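Local coordinates for protein fatty acid amide hydrolase (PDB 6KVR) that probably hydrolyses monocarboxylic acid amides to the carboxylate and ammonium, as an enzyme of the amidase signature family from Candida albicans, at residues E49-I54 against D60-V65; Q71-P76 against A111-Q116; E477-S482 against N528-P533. All coordinates share one frame; numbering follows the deposited sequence.

Contact 1 of 3, residues E49-I54 against D60-V65; sequences ELPKPI and DQFNAV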
ATOM      1  N   GLU A  49       3.443  26.351  42.794  1.00 49.01           N
ATOM      2  CA  GLU A  49       2.160  26.759  43.355  1.00 48.75           C
ATOM      3  C   GLU A  49       1.423  27.586  42.306  1.00 48.75           C
ATOM      4  O   GLU A  49       1.912  28.645  41.884  1.00 42.47           O
ATOM      5  CB  GLU A  49       2.363  27.555  44.644  1.00 48.15           C
ATOM      6  CG  GLU A  49       2.318  26.691  45.896  1.00 56.94           C
ATOM      7  CD  GLU A  49       3.060  27.291  47.095  1.00 64.81           C
ATOM      8  OE1 GLU A  49       2.967  28.521  47.344  1.00 56.59           O
ATOM      9  OE2 GLU A  49       3.751  26.511  47.787  1.00 63.51           O
ATOM     10  N   LEU A  50       0.260  27.095  41.874  1.00 44.65           N
ATOM     11  CA  LEU A  50      -0.464  27.735  40.785  1.00 44.03           C
ATOM     12  C   LEU A  50      -0.952  29.128  41.198  1.00 44.68           C
ATOM     13  O   LEU A  50      -1.250  29.374  42.372  1.00 45.48           O
ATOM     14  CB  LEU A  50      -1.640  26.863  40.356  1.00 42.15           C
ATOM     15  CG  LEU A  50      -1.251  25.568  39.625  1.00 39.67           C
ATOM     16  CD1 LEU A  50      -2.477  24.711  39.301  1.00 40.86           C
ATOM     17  CD2 LEU A  50      -0.473  25.898  38.360  1.00 40.49           C
ATOM     18  N   PRO A  51      -1.018  30.068  40.252  1.00 42.25           N
ATOM     19  CA  PRO A  51      -1.482  31.419  40.604  1.00 42.93           C
ATOM     20  C   PRO A  51      -2.921  31.455  41.093  1.00 45.40           C
ATOM     21  O   PRO A  51      -3.258  32.295  41.934  1.00 50.66           O
ATOM     22  CB  PRO A  51      -1.296  32.208  39.297  1.00 44.76           C
ATOM     23  CG  PRO A  51      -1.179  31.170  38.215  1.00 42.90           C
ATOM     24  CD  PRO A  51      -0.523  29.991  38.867  1.00 45.32           C
ATOM     25  N   LYS A  52      -3.780  30.580  40.584  1.00 45.16           N
ATOM     26  CA  LYS A  52      -5.125  30.334  41.085  1.00 42.30           C
ATOM     27  C   LYS A  52      -5.394  28.843  40.935  1.00 42.17           C
ATOM     28  O   LYS A  52      -4.642  28.153  40.233  1.00 41.38           O
ATOM     29  CB  LYS A  52      -6.189  31.131  40.320  1.00 45.97           C
ATOM     30  CG  LYS A  52      -5.969  32.621  40.153  1.00 43.81           C
ATOM     31  CD  LYS A  52      -7.329  33.298  39.910  1.00 50.47           C
ATOM     32  CE  LYS A  52      -7.226  34.542  39.036  1.00 55.79           C
ATOM     33  NZ  LYS A  52      -6.569  34.242  37.733  1.00 61.25           N
ATOM     34  N   PRO A  53      -6.433  28.303  41.576  1.00 41.59           N
ATOM     35  CA  PRO A  53      -6.831  26.921  41.292  1.00 40.79           C
ATOM     36  C   PRO A  53      -6.980  26.701  39.792  1.00 41.39           C
ATOM     37  O   PRO A  53      -7.322  27.622  39.043  1.00 38.50           O
ATOM     38  CB  PRO A  53      -8.166  26.786  42.027  1.00 41.94           C
ATOM     39  CG  PRO A  53      -8.008  27.708  43.211  1.00 41.82           C
ATOM     40  CD  PRO A  53      -7.212  28.882  42.689  1.00 44.49           C
ATOM     41  N   ILE A  54      -6.691  25.470  39.350  1.00 39.03           N
ATOM     42  CA  ILE A  54      -6.604  25.203  37.915  1.00 37.23           C
ATOM     43  C   ILE A  54      -7.939  25.491  37.229  1.00 37.06           C
ATOM     44  O   ILE A  54      -7.976  26.044  36.123  1.00 37.72           O
ATOM     45  CB  ILE A  54      -6.113  23.762  37.658  1.00 35.98           C
ATOM     46  CG1 ILE A  54      -5.973  23.490  36.152  1.00 32.52           C
ATOM     47  CG2 ILE A  54      -7.018  22.744  38.320  1.00 39.81           C
ATOM     48  CD1 ILE A  54      -4.840  24.282  35.507  1.00 33.76           C
ATOM     49  N   ASP A  60     -10.619  31.489  33.081  1.00 37.87           N
ATOM     50  CA  ASP A  60      -9.991  32.757  32.762  1.00 34.89           C
ATOM     51  C   ASP A  60      -9.277  32.767  31.419  1.00 32.83           C
ATOM     52  O   ASP A  60      -8.703  33.799  31.052  1.00 32.23           O
ATOM     53  CB  ASP A  60      -8.997  33.097  33.864  1.00 37.84           C
ATOM     54  CG  ASP A  60      -9.626  33.904  34.976  1.00 57.05           C
ATOM     55  OD1 ASP A  60      -8.985  34.868  35.447  1.00 62.96           O
ATOM     56  OD2 ASP A  60     -10.775  33.581  35.365  1.00 58.22           O
ATOM     57  N   GLN A  61      -9.281  31.653  30.683  1.00 33.59           N
ATOM     58  CA  GLN A  61      -8.540  31.564  29.424  1.00 26.52           C
ATOM     59  C   GLN A  61      -7.065  31.881  29.660  1.00 28.64           C
ATOM     60  O   GLN A  61      -6.436  32.606  28.894  1.00 30.20           O
ATOM     61  CB  GLN A  61      -9.138  32.487  28.360  1.00 23.99           C
ATOM     62  CG  GLN A  61     -10.617  32.219  28.128  1.00 25.25           C
ATOM     63  CD  GLN A  61     -11.210  33.012  26.972  1.00 31.95           C
ATOM     64  OE1 GLN A  61     -10.842  32.823  25.806  1.00 32.65           O
ATOM     65  NE2 GLN A  61     -12.154  33.902  27.293  1.00 33.35           N
ATOM     66  N   PHE A  62      -6.533  31.366  30.766  1.00 28.06           N
ATOM     67  CA  PHE A  62      -5.138  31.568  31.132  1.00 31.94           C
ATOM     68  C   PHE A  62      -4.214  31.114  30.001  1.00 36.69           C
ATOM     69  O   PHE A  62      -4.396  30.034  29.436  1.00 29.66           O
ATOM     70  CB  PHE A  62      -4.868  30.784  32.426  1.00 35.10           C
ATOM     71  CG  PHE A  62      -3.534  31.064  33.064  1.00 37.88           C
ATOM     72  CD1 PHE A  62      -3.347  32.185  33.851  1.00 35.72           C
ATOM     73  CD2 PHE A  62      -2.476  30.180  32.904  1.00 34.89           C
ATOM     74  CE1 PHE A  62      -2.118  32.432  34.456  1.00 39.26           C
ATOM     75  CE2 PHE A  62      -1.250  30.423  33.497  1.00 38.38           C
ATOM     76  CZ  PHE A  62      -1.070  31.553  34.277  1.00 36.18           C
ATOM     77  N   ASN A  63      -3.235  31.962  29.648  1.00 33.75           N
ATOM     78  CA  ASN A  63      -2.215  31.622  28.651  1.00 32.91           C
ATOM     79  C   ASN A  63      -1.001  31.100  29.412  1.00 35.85           C
ATOM     80  O   ASN A  63      -0.179  31.885  29.894  1.00 35.78           O
ATOM     81  CB  ASN A  63      -1.871  32.835  27.783  1.00 33.46           C
ATOM     82  CG  ASN A  63      -0.773  32.549  26.748  1.00 34.41           C
ATOM     83  OD1 ASN A  63       0.034  31.626  26.894  1.00 32.28           O
ATOM     84  ND2 ASN A  63      -0.735  33.366  25.699  1.00 28.37           N
ATOM     85  N   ALA A  64      -0.883  29.769  29.520  1.00 32.44           N
ATOM     86  CA  ALA A  64       0.201  29.204  30.317  1.00 31.60           C
ATOM     87  C   ALA A  64       1.564  29.462  29.688  1.00 31.49           C
ATOM     88  O   ALA A  64       2.557  29.602  30.408  1.00 30.51           O
ATOM     89  CB  ALA A  64      -0.011  27.704  30.532  1.00 29.52           C
ATOM     90  N   VAL A  65       1.640  29.542  28.361  1.00 31.67           N
ATOM     91  CA  VAL A  65       2.931  29.786  27.714  1.00 32.85           C
ATOM     92  C   VAL A  65       3.454  31.177  28.067  1.00 35.98           C
ATOM     93  O   VAL A  65       4.647  31.362  28.341  1.00 31.82           O
ATOM     94  CB  VAL A  65       2.803  29.594  26.191  1.00 32.32           C
ATOM     95  CG1 VAL A  65       4.086  30.030  25.474  1.00 37.54           C
ATOM     96  CG2 VAL A  65       2.461  28.140  25.876  1.00 32.36           C
TER
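Lys-52 and Asp-60 supply the charged half of this contact. The ammonium atom NZ of Lys-52 lies 3.4 Å from OD1 of Asp-60, close enough for a salt bridge but giving only a weak hydrogen bond. The two side chains meet at about a right angle, and CE of Lys-52 also comes to 4.0 Å from the same OD1. The lysine is not fully extended: its chain bends at its third and fourth torsions (chi4 56°), which turns the amino group in the direction of the aspartate. Both residues are exposed, so solvent probably weakens the attraction.

The apolar half is Pro-51 against Phe-62. CG of the pyrrolidine ring sits 4.0 Å from CZ of the phenyl ring and 4.1 Å from CE1 of the same ring, an oblique approach to its far end. Phe-62 extends its ring to the proline because CG is placed anti to the backbone N (chi1 -170°).

Helix ends shape both segments. Pro-53 is the N-cap residue of helix 54-59, whose other end closes in a Schellman motif at Gln-61, with positive phi (57°). Two residues on, Asn-63 is the N-cap residue of helix 64-70, its OD1 accepting from the backbone N of Asp-66.

The two segments thus enter and leave the short helix 54-59, and Leu-57 of that helix touches Pro-51, Lys-52 and Phe-62 alike. Phe-62 also meets the ring of Tyr-67 on helix 64-70 and packs on Leu-226, in the loop after the short strand 221-222. Beneath this surface patch, Leu-50 and Ala-64 both reach Phe-117 of helix 100-118, and Ala-64 and Val-65 rest on Tyr-243 of helix 235-243.

Contact 2 of 3, residues Q71-P76 against A111-Q116; sequences QKLLTP and ATLAHQ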
ATOM      1  N   GLN A  71       6.967  34.816  34.254  1.00 42.33           N
ATOM      2  CA  GLN A  71       7.359  34.500  35.619  1.00 39.13           C
ATOM      3  C   GLN A  71       8.702  33.797  35.693  1.00 42.24           C
ATOM      4  O   GLN A  71       9.128  33.438  36.797  1.00 39.17           O
ATOM      5  CB  GLN A  71       6.297  33.635  36.296  1.00 36.79           C
ATOM      6  CG  GLN A  71       5.124  34.443  36.782  1.00 47.31           C
ATOM      7  CD  GLN A  71       5.379  35.085  38.131  1.00 47.68           C
ATOM      8  OE1 GLN A  71       5.189  34.458  39.182  1.00 46.88           O
ATOM      9  NE2 GLN A  71       5.848  36.327  38.111  1.00 47.94           N
ATOM     10  N   LYS A  72       9.354  33.579  34.547  1.00 42.67           N
ATOM     11  CA  LYS A  72      10.662  32.933  34.461  1.00 40.23           C
ATOM     12  C   LYS A  72      10.709  31.661  35.308  1.00 42.24           C
ATOM     13  O   LYS A  72      11.485  31.543  36.260  1.00 42.05           O
ATOM     14  CB  LYS A  72      11.773  33.913  34.871  1.00 43.07           C
ATOM     15  CG  LYS A  72      11.850  35.174  34.003  1.00 44.73           C
ATOM     16  CD  LYS A  72      12.719  36.262  34.639  1.00 48.28           C
ATOM     17  CE  LYS A  72      13.490  37.046  33.583  1.00 52.79           C
ATOM     18  NZ  LYS A  72      14.975  37.030  33.802  1.00 57.08           N
ATOM     19  N   LEU A  73       9.856  30.691  34.947  1.00 38.49           N
ATOM     20  CA  LEU A  73       9.747  29.491  35.775  1.00 35.94           C
ATOM     21  C   LEU A  73      10.957  28.575  35.638  1.00 33.29           C
ATOM     22  O   LEU A  73      11.220  27.783  36.545  1.00 37.80           O
ATOM     23  CB  LEU A  73       8.469  28.723  35.439  1.00 38.49           C
ATOM     24  CG  LEU A  73       7.141  29.473  35.557  1.00 40.62           C
ATOM     25  CD1 LEU A  73       5.978  28.510  35.269  1.00 37.06           C
ATOM     26  CD2 LEU A  73       6.987  30.142  36.928  1.00 36.87           C
ATOM     27  N   LEU A  74      11.677  28.644  34.528  1.00 32.39           N
ATOM     28  CA  LEU A  74      12.944  27.952  34.354  1.00 35.32           C
ATOM     29  C   LEU A  74      14.090  28.953  34.491  1.00 40.60           C
ATOM     30  O   LEU A  74      13.906  30.164  34.328  1.00 41.62           O
ATOM     31  CB  LEU A  74      13.016  27.266  32.982  1.00 32.00           C
ATOM     32  CG  LEU A  74      11.833  26.385  32.554  1.00 36.98           C
ATOM     33  CD1 LEU A  74      11.894  26.137  31.059  1.00 34.73           C
ATOM     34  CD2 LEU A  74      11.774  25.057  33.328  1.00 33.33           C
ATOM     35  N   THR A  75      15.281  28.431  34.797  1.00 36.18           N
ATOM     36  CA  THR A  75      16.475  29.257  34.842  1.00 39.66           C
ATOM     37  C   THR A  75      16.839  29.717  33.433  1.00 40.84           C
ATOM     38  O   THR A  75      16.327  29.182  32.444  1.00 40.81           O
ATOM     39  CB  THR A  75      17.646  28.486  35.457  1.00 42.79           C
ATOM     40  OG1 THR A  75      18.063  27.447  34.558  1.00 41.69           O
ATOM     41  CG2 THR A  75      17.255  27.882  36.807  1.00 36.42           C
ATOM     42  N   PRO A  76      17.704  30.730  33.310  1.00 42.35           N
ATOM     43  CA  PRO A  76      18.180  31.105  31.968  1.00 41.51           C
ATOM     44  C   PRO A  76      18.812  29.952  31.215  1.00 37.85           C
ATOM     45  O   PRO A  76      18.700  29.886  29.984  1.00 40.91           O
ATOM     46  CB  PRO A  76      19.198  32.217  32.259  1.00 41.88           C
ATOM     47  CG  PRO A  76      18.717  32.831  33.522  1.00 37.54           C
ATOM     48  CD  PRO A  76      18.096  31.720  34.333  1.00 34.13           C
ATOM     49  N   ALA A 111       8.524  19.758  31.146  1.00 26.69           N
ATOM     50  CA  ALA A 111       7.403  18.844  30.921  1.00 27.88           C
ATOM     51  C   ALA A 111       6.535  18.715  32.164  1.00 28.26           C
ATOM     52  O   ALA A 111       5.310  18.571  32.057  1.00 30.41           O
ATOM     53  CB  ALA A 111       7.915  17.469  30.473  1.00 26.66           C
ATOM     54  N   THR A 112       7.141  18.758  33.356  1.00 26.74           N
ATOM     55  CA  THR A 112       6.341  18.706  34.583  1.00 29.45           C
ATOM     56  C   THR A 112       5.464  19.946  34.707  1.00 31.26           C
ATOM     57  O   THR A 112       4.288  19.854  35.089  1.00 27.59           O
ATOM     58  CB  THR A 112       7.248  18.573  35.812  1.00 32.25           C
ATOM     59  OG1 THR A 112       8.137  17.464  35.636  1.00 32.82           O
ATOM     60  CG2 THR A 112       6.428  18.342  37.066  1.00 36.78           C
ATOM     61  N   LEU A 113       6.023  21.116  34.385  1.00 28.11           N
ATOM     62  CA  LEU A 113       5.214  22.329  34.324  1.00 30.25           C
ATOM     63  C   LEU A 113       4.086  22.177  33.307  1.00 32.19           C
ATOM     64  O   LEU A 113       2.920  22.457  33.614  1.00 31.08           O
ATOM     65  CB  LEU A 113       6.107  23.533  34.006  1.00 30.33           C
ATOM     66  CG  LEU A 113       7.074  23.856  35.160  1.00 35.05           C
ATOM     67  CD1 LEU A 113       8.192  24.795  34.709  1.00 30.15           C
ATOM     68  CD2 LEU A 113       6.344  24.398  36.398  1.00 30.23           C
ATOM     69  N   ALA A 114       4.406  21.670  32.108  1.00 29.00           N
ATOM     70  CA  ALA A 114       3.375  21.437  31.093  1.00 31.42           C
ATOM     71  C   ALA A 114       2.211  20.608  31.646  1.00 28.87           C
ATOM     72  O   ALA A 114       1.038  20.979  31.492  1.00 28.13           O
ATOM     73  CB  ALA A 114       3.988  20.753  29.868  1.00 27.20           C
ATOM     74  N   HIS A 115       2.521  19.489  32.316  1.00 29.27           N
ATOM     75  CA  HIS A 115       1.472  18.652  32.897  1.00 27.20           C
ATOM     76  C   HIS A 115       0.666  19.394  33.958  1.00 27.12           C
ATOM     77  O   HIS A 115      -0.560  19.249  34.027  1.00 25.64           O
ATOM     78  CB  HIS A 115       2.062  17.383  33.511  1.00 27.12           C
ATOM     79  CG  HIS A 115       1.022  16.478  34.100  1.00 27.46           C
ATOM     80  ND1 HIS A 115       0.062  15.853  33.332  1.00 27.84           N
ATOM     81  CD2 HIS A 115       0.760  16.130  35.380  1.00 30.96           C
ATOM     82  CE1 HIS A 115      -0.725  15.131  34.109  1.00 29.21           C
ATOM     83  NE2 HIS A 115      -0.328  15.287  35.359  1.00 32.76           N
ATOM     84  N   GLN A 116       1.341  20.161  34.820  1.00 28.54           N
ATOM     85  CA  GLN A 116       0.643  20.856  35.902  1.00 30.15           C
ATOM     86  C   GLN A 116      -0.392  21.839  35.364  1.00 29.01           C
ATOM     87  O   GLN A 116      -1.450  22.028  35.970  1.00 28.50           O
ATOM     88  CB  GLN A 116       1.657  21.577  36.797  1.00 31.57           C
ATOM     89  CG  GLN A 116       1.321  21.497  38.266  1.00 43.20           C
ATOM     90  CD  GLN A 116       2.029  22.560  39.093  1.00 44.05           C
ATOM     91  OE1 GLN A 116       3.109  23.032  38.735  1.00 43.26           O
ATOM     92  NE2 GLN A 116       1.406  22.951  40.195  1.00 42.59           N
TER
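Leu-73 and Leu-113 bring the two backbones nearest each other, with their CA atoms 8.6 Å apart, a spacing bridged by leucine side chains. Segment 111-116 is regular helix, stitched by the bonds from His-115 N to Ala-111 O (2.9 Å) and from Gln-116 N to Thr-112 O (3.0 Å). Segment 71-76 is an irregular connection between two helices. Lys-72, with positive phi (47°), ends helix 64-70 in a Schellman motif, and Thr-75 takes the N-cap position of helix 76-82. Between these two caps the chain presents Leu-73 and Leu-74 in succession to the helix.

Contact is purely apolar and converges on one methyl group, CD1 of Leu-113. CD2 of Leu-74 comes to 3.8 Å from this CD1, and the two side chains run past each other in opposite directions. Leu-73 meets the same methyl nearer its own backbone, with CB 4.0 Å from CD1 of Leu-113. In Leu-113 the branch carbon CG stands beside the backbone N and anti to the carbonyl carbon (chi1 -68°), which carries CD1 out to the two leucines of the connection. The CB of Leu-113 and that of Leu-73 both point across the contact, whereas Leu-74 joins through the end of its side chain.

Leu-113 and Leu-74 are buried, and their surroundings tie several helices together. Leu-74 packs on Phe-79 and Thr-82 of helix 76-82 and also touches His-109 and Arg-110, one turn earlier on helix 100-118. Leu-113 reaches Tyr-243 of helix 235-243, which Ala-114 touches as well. Leu-73 rests on Ile-48 in the loop that follows helix 20-40, so the cluster joins this N-terminal helical region to helix 100-118.

Contact 3 of 3, residues E477-S482 against N528-P533; sequences EVYNWS and NENYDP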
ATOM      1  N   GLU A 477     -16.460  19.868  22.267  1.00 27.76           N
ATOM      2  CA  GLU A 477     -17.315  20.648  21.368  1.00 26.58           C
ATOM      3  C   GLU A 477     -16.663  20.798  19.996  1.00 28.43           C
ATOM      4  O   GLU A 477     -16.600  21.890  19.425  1.00 28.58           O
ATOM      5  CB  GLU A 477     -17.640  22.016  21.987  1.00 28.16           C
ATOM      6  CG  GLU A 477     -18.718  21.941  23.075  1.00 34.71           C
ATOM      7  CD  GLU A 477     -19.191  23.305  23.556  1.00 36.07           C
ATOM      8  OE1 GLU A 477     -19.970  23.965  22.833  1.00 39.43           O
ATOM      9  OE2 GLU A 477     -18.815  23.690  24.688  1.00 42.91           O
ATOM     10  N   VAL A 478     -16.158  19.695  19.444  1.00 25.70           N
ATOM     11  CA  VAL A 478     -15.619  19.705  18.091  1.00 27.47           C
ATOM     12  C   VAL A 478     -16.166  18.486  17.353  1.00 25.41           C
ATOM     13  O   VAL A 478     -15.934  17.343  17.768  1.00 23.15           O
ATOM     14  CB  VAL A 478     -14.078  19.755  18.071  1.00 25.58           C
ATOM     15  CG1 VAL A 478     -13.455  18.727  19.025  1.00 24.51           C
ATOM     16  CG2 VAL A 478     -13.551  19.602  16.661  1.00 22.04           C
ATOM     17  N   TYR A 479     -16.893  18.740  16.262  1.00 24.76           N
ATOM     18  CA  TYR A 479     -17.751  17.775  15.593  1.00 20.59           C
ATOM     19  C   TYR A 479     -17.387  17.517  14.139  1.00 24.31           C
ATOM     20  O   TYR A 479     -17.588  16.398  13.655  1.00 22.50           O
ATOM     21  CB  TYR A 479     -19.205  18.256  15.640  1.00 22.87           C
ATOM     22  CG  TYR A 479     -19.666  18.684  17.022  1.00 24.23           C
ATOM     23  CD1 TYR A 479     -20.103  17.743  17.953  1.00 26.56           C
ATOM     24  CD2 TYR A 479     -19.663  20.016  17.391  1.00 26.58           C
ATOM     25  CE1 TYR A 479     -20.517  18.120  19.217  1.00 27.92           C
ATOM     26  CE2 TYR A 479     -20.075  20.415  18.651  1.00 27.86           C
ATOM     27  CZ  TYR A 479     -20.503  19.464  19.555  1.00 29.67           C
ATOM     28  OH  TYR A 479     -20.909  19.861  20.796  1.00 29.01           O
ATOM     29  N   ASN A 480     -16.876  18.514  13.423  1.00 25.14           N
ATOM     30  CA  ASN A 480     -16.599  18.402  11.999  1.00 22.09           C
ATOM     31  C   ASN A 480     -15.109  18.198  11.754  1.00 21.30           C
ATOM     32  O   ASN A 480     -14.296  19.084  12.060  1.00 22.41           O
ATOM     33  CB  ASN A 480     -17.073  19.649  11.260  1.00 21.87           C
ATOM     34  CG  ASN A 480     -16.545  19.706   9.859  1.00 20.29           C
ATOM     35  OD1 ASN A 480     -16.657  18.739   9.112  1.00 23.29           O
ATOM     36  ND2 ASN A 480     -15.927  20.816   9.503  1.00 22.48           N
ATOM     37  N   TRP A 481     -14.759  17.068  11.146  1.00 17.50           N
ATOM     38  CA  TRP A 481     -13.379  16.762  10.776  1.00 21.68           C
ATOM     39  C   TRP A 481     -13.056  17.025   9.290  1.00 25.38           C
ATOM     40  O   TRP A 481     -11.969  16.648   8.823  1.00 24.48           O
ATOM     41  CB  TRP A 481     -13.076  15.294  11.073  1.00 20.18           C
ATOM     42  CG  TRP A 481     -13.256  14.828  12.482  1.00 23.83           C
ATOM     43  CD1 TRP A 481     -13.730  15.543  13.551  1.00 20.49           C
ATOM     44  CD2 TRP A 481     -12.977  13.508  12.971  1.00 26.66           C
ATOM     45  NE1 TRP A 481     -13.755  14.748  14.677  1.00 22.91           N
ATOM     46  CE2 TRP A 481     -13.301  13.495  14.347  1.00 27.10           C
ATOM     47  CE3 TRP A 481     -12.480  12.338  12.376  1.00 24.71           C
ATOM     48  CZ2 TRP A 481     -13.123  12.363  15.148  1.00 24.31           C
ATOM     49  CZ3 TRP A 481     -12.314  11.207  13.171  1.00 25.78           C
ATOM     50  CH2 TRP A 481     -12.632  11.235  14.548  1.00 25.25           C
ATOM     51  N   SER A 482     -13.973  17.634   8.532  1.00 18.54           N
ATOM     52  CA  SER A 482     -13.844  17.616   7.074  1.00 25.07           C
ATOM     53  C   SER A 482     -12.512  18.196   6.595  1.00 22.47           C
ATOM     54  O   SER A 482     -11.961  17.722   5.588  1.00 22.86           O
ATOM     55  CB  SER A 482     -15.016  18.371   6.431  1.00 26.00           C
ATOM     56  OG  SER A 482     -15.014  19.734   6.832  1.00 22.77           O
ATOM     57  N   ASN A 528     -20.605  26.571  13.423  1.00 24.63           N
ATOM     58  CA  ASN A 528     -20.464  28.024  13.305  1.00 27.15           C
ATOM     59  C   ASN A 528     -21.116  28.762  14.471  1.00 28.45           C
ATOM     60  O   ASN A 528     -20.624  29.822  14.882  1.00 25.56           O
ATOM     61  CB  ASN A 528     -21.071  28.532  11.997  1.00 30.27           C
ATOM     62  CG  ASN A 528     -20.158  28.343  10.782  1.00 32.31           C
ATOM     63  OD1 ASN A 528     -20.528  28.718   9.672  1.00 29.12           O
ATOM     64  ND2 ASN A 528     -18.982  27.741  10.982  1.00 32.62           N
ATOM     65  N   GLU A 529     -22.218  28.240  15.018  1.00 28.16           N
ATOM     66  CA  GLU A 529     -22.867  28.970  16.105  1.00 29.01           C
ATOM     67  C   GLU A 529     -22.101  28.855  17.418  1.00 29.83           C
ATOM     68  O   GLU A 529     -22.410  29.588  18.357  1.00 29.29           O
ATOM     69  CB  GLU A 529     -24.323  28.507  16.254  1.00 31.68           C
ATOM     70  CG  GLU A 529     -25.244  29.166  15.206  1.00 32.58           C
ATOM     71  CD  GLU A 529     -26.716  28.748  15.286  1.00 46.04           C
ATOM     72  OE1 GLU A 529     -27.070  27.776  16.009  1.00 43.51           O
ATOM     73  OE2 GLU A 529     -27.532  29.405  14.594  1.00 49.63           O
ATOM     74  N   ASN A 530     -21.076  28.003  17.488  1.00 31.06           N
ATOM     75  CA  ASN A 530     -20.202  27.968  18.655  1.00 30.14           C
ATOM     76  C   ASN A 530     -19.145  29.066  18.647  1.00 29.81           C
ATOM     77  O   ASN A 530     -18.518  29.303  19.683  1.00 30.07           O
ATOM     78  CB  ASN A 530     -19.491  26.618  18.745  1.00 32.51           C
ATOM     79  CG  ASN A 530     -20.370  25.551  19.330  1.00 31.58           C
ATOM     80  OD1 ASN A 530     -21.371  25.857  19.960  1.00 32.87           O
ATOM     81  ND2 ASN A 530     -20.029  24.297  19.099  1.00 29.69           N
ATOM     82  N   TYR A 531     -18.895  29.725  17.516  1.00 29.57           N
ATOM     83  CA  TYR A 531     -17.826  30.712  17.518  1.00 31.51           C
ATOM     84  C   TYR A 531     -18.269  31.960  18.277  1.00 32.94           C
ATOM     85  O   TYR A 531     -19.333  32.519  18.009  1.00 31.82           O
ATOM     86  CB  TYR A 531     -17.381  31.086  16.101  1.00 27.52           C
ATOM     87  CG  TYR A 531     -16.250  32.097  16.185  1.00 30.53           C
ATOM     88  CD1 TYR A 531     -14.974  31.699  16.581  1.00 32.77           C
ATOM     89  CD2 TYR A 531     -16.479  33.463  15.984  1.00 31.41           C
ATOM     90  CE1 TYR A 531     -13.944  32.620  16.731  1.00 31.31           C
ATOM     91  CE2 TYR A 531     -15.450  34.393  16.132  1.00 29.11           C
ATOM     92  CZ  TYR A 531     -14.191  33.962  16.504  1.00 28.94           C
ATOM     93  OH  TYR A 531     -13.166  34.851  16.639  1.00 25.96           O
ATOM     94  N   ASP A 532     -17.440  32.396  19.208  1.00 34.55           N
ATOM     95  CA  ASP A 532     -17.654  33.576  20.040  1.00 34.82           C
ATOM     96  C   ASP A 532     -16.303  34.253  20.210  1.00 35.31           C
ATOM     97  O   ASP A 532     -15.407  33.661  20.821  1.00 36.24           O
ATOM     98  CB  ASP A 532     -18.247  33.189  21.397  1.00 33.36           C
ATOM     99  CG  ASP A 532     -18.476  34.392  22.330  1.00 44.48           C
ATOM    100  OD1 ASP A 532     -17.797  35.444  22.212  1.00 41.80           O
ATOM    101  OD2 ASP A 532     -19.329  34.252  23.238  1.00 48.41           O
ATOM    102  N   PRO A 533     -16.127  35.481  19.702  1.00 34.00           N
ATOM    103  CA  PRO A 533     -14.815  36.153  19.799  1.00 31.82           C
ATOM    104  C   PRO A 533     -14.234  36.211  21.205  1.00 31.34           C
ATOM    105  O   PRO A 533     -13.020  36.046  21.369  1.00 27.81           O
ATOM    106  CB  PRO A 533     -15.103  37.569  19.269  1.00 34.16           C
ATOM    107  CG  PRO A 533     -16.379  37.477  18.540  1.00 35.45           C
ATOM    108  CD  PRO A 533     -17.166  36.362  19.139  1.00 33.17           C
TER
HETATM  109  O   HOH W   1     -18.020  23.380  17.646  1.00 26.16           O
HETATM  110  O   HOH W   2     -21.493  22.472  20.978  1.00 32.41           O
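Two water molecules bridge Glu-477 and Tyr-479, in the loop before helix 482-490, to Asn-530, near the C-terminal end of helix 522-529. The amide nitrogen ND2 of Asn-530 donates to both waters. The first, 2.6 Å from Asn-530 ND2, donates to the backbone O of Glu-477 at 2.7 Å. The second lies 3.0 Å from that ND2; it donates to Glu-477 OE1 at 2.8 Å and also bonds Tyr-479 OH, a hydroxyl paired with Lys-417 of helix 417-423 too.

Direct contacts are looser. OE1 of Glu-477 stands 3.7 Å from both OD1 and ND2 of Asn-530, with the carboxylate and amide planes nearly perpendicular (86°). ND2 of Asn-530 also approaches the tyrosine ring at its edge, in plane, 3.9 Å from CE2 of Tyr-479.

Glu-527 of helix 522-529 accepts from the backbone N atoms of Tyr-479 and Asn-480, a second link between loop and helix. Just beyond, Asn-480 OD1 accepts from Ser-482 N at 3.0 Å, an Asx turn just ahead of helix 482-490, whose N-cap residue is Trp-481.

Overall arrangement
Contacts 1 and 2 belong to the same N-terminal helical region. Contact 1 flanks helix 54-59 and contact 2 sets the connection after helix 64-70 against helix 100-118; their centres are about 13 Å apart, and they meet where Leu-50 packs on Gln-116. Tyr-243 of helix 235-243 touches segments of both. Depth separates them: contact 1 lies at the surface and pairs an exposed salt bridge with a small apolar touch, whereas the leucine cluster of contact 2 is buried and wholly nonpolar. Contact 3, partly buried and centred about 25 Å from contact 1 and 31 Å from contact 2, joins later parts of the chain chiefly through water. All three lie away from the predicted catalytic residues.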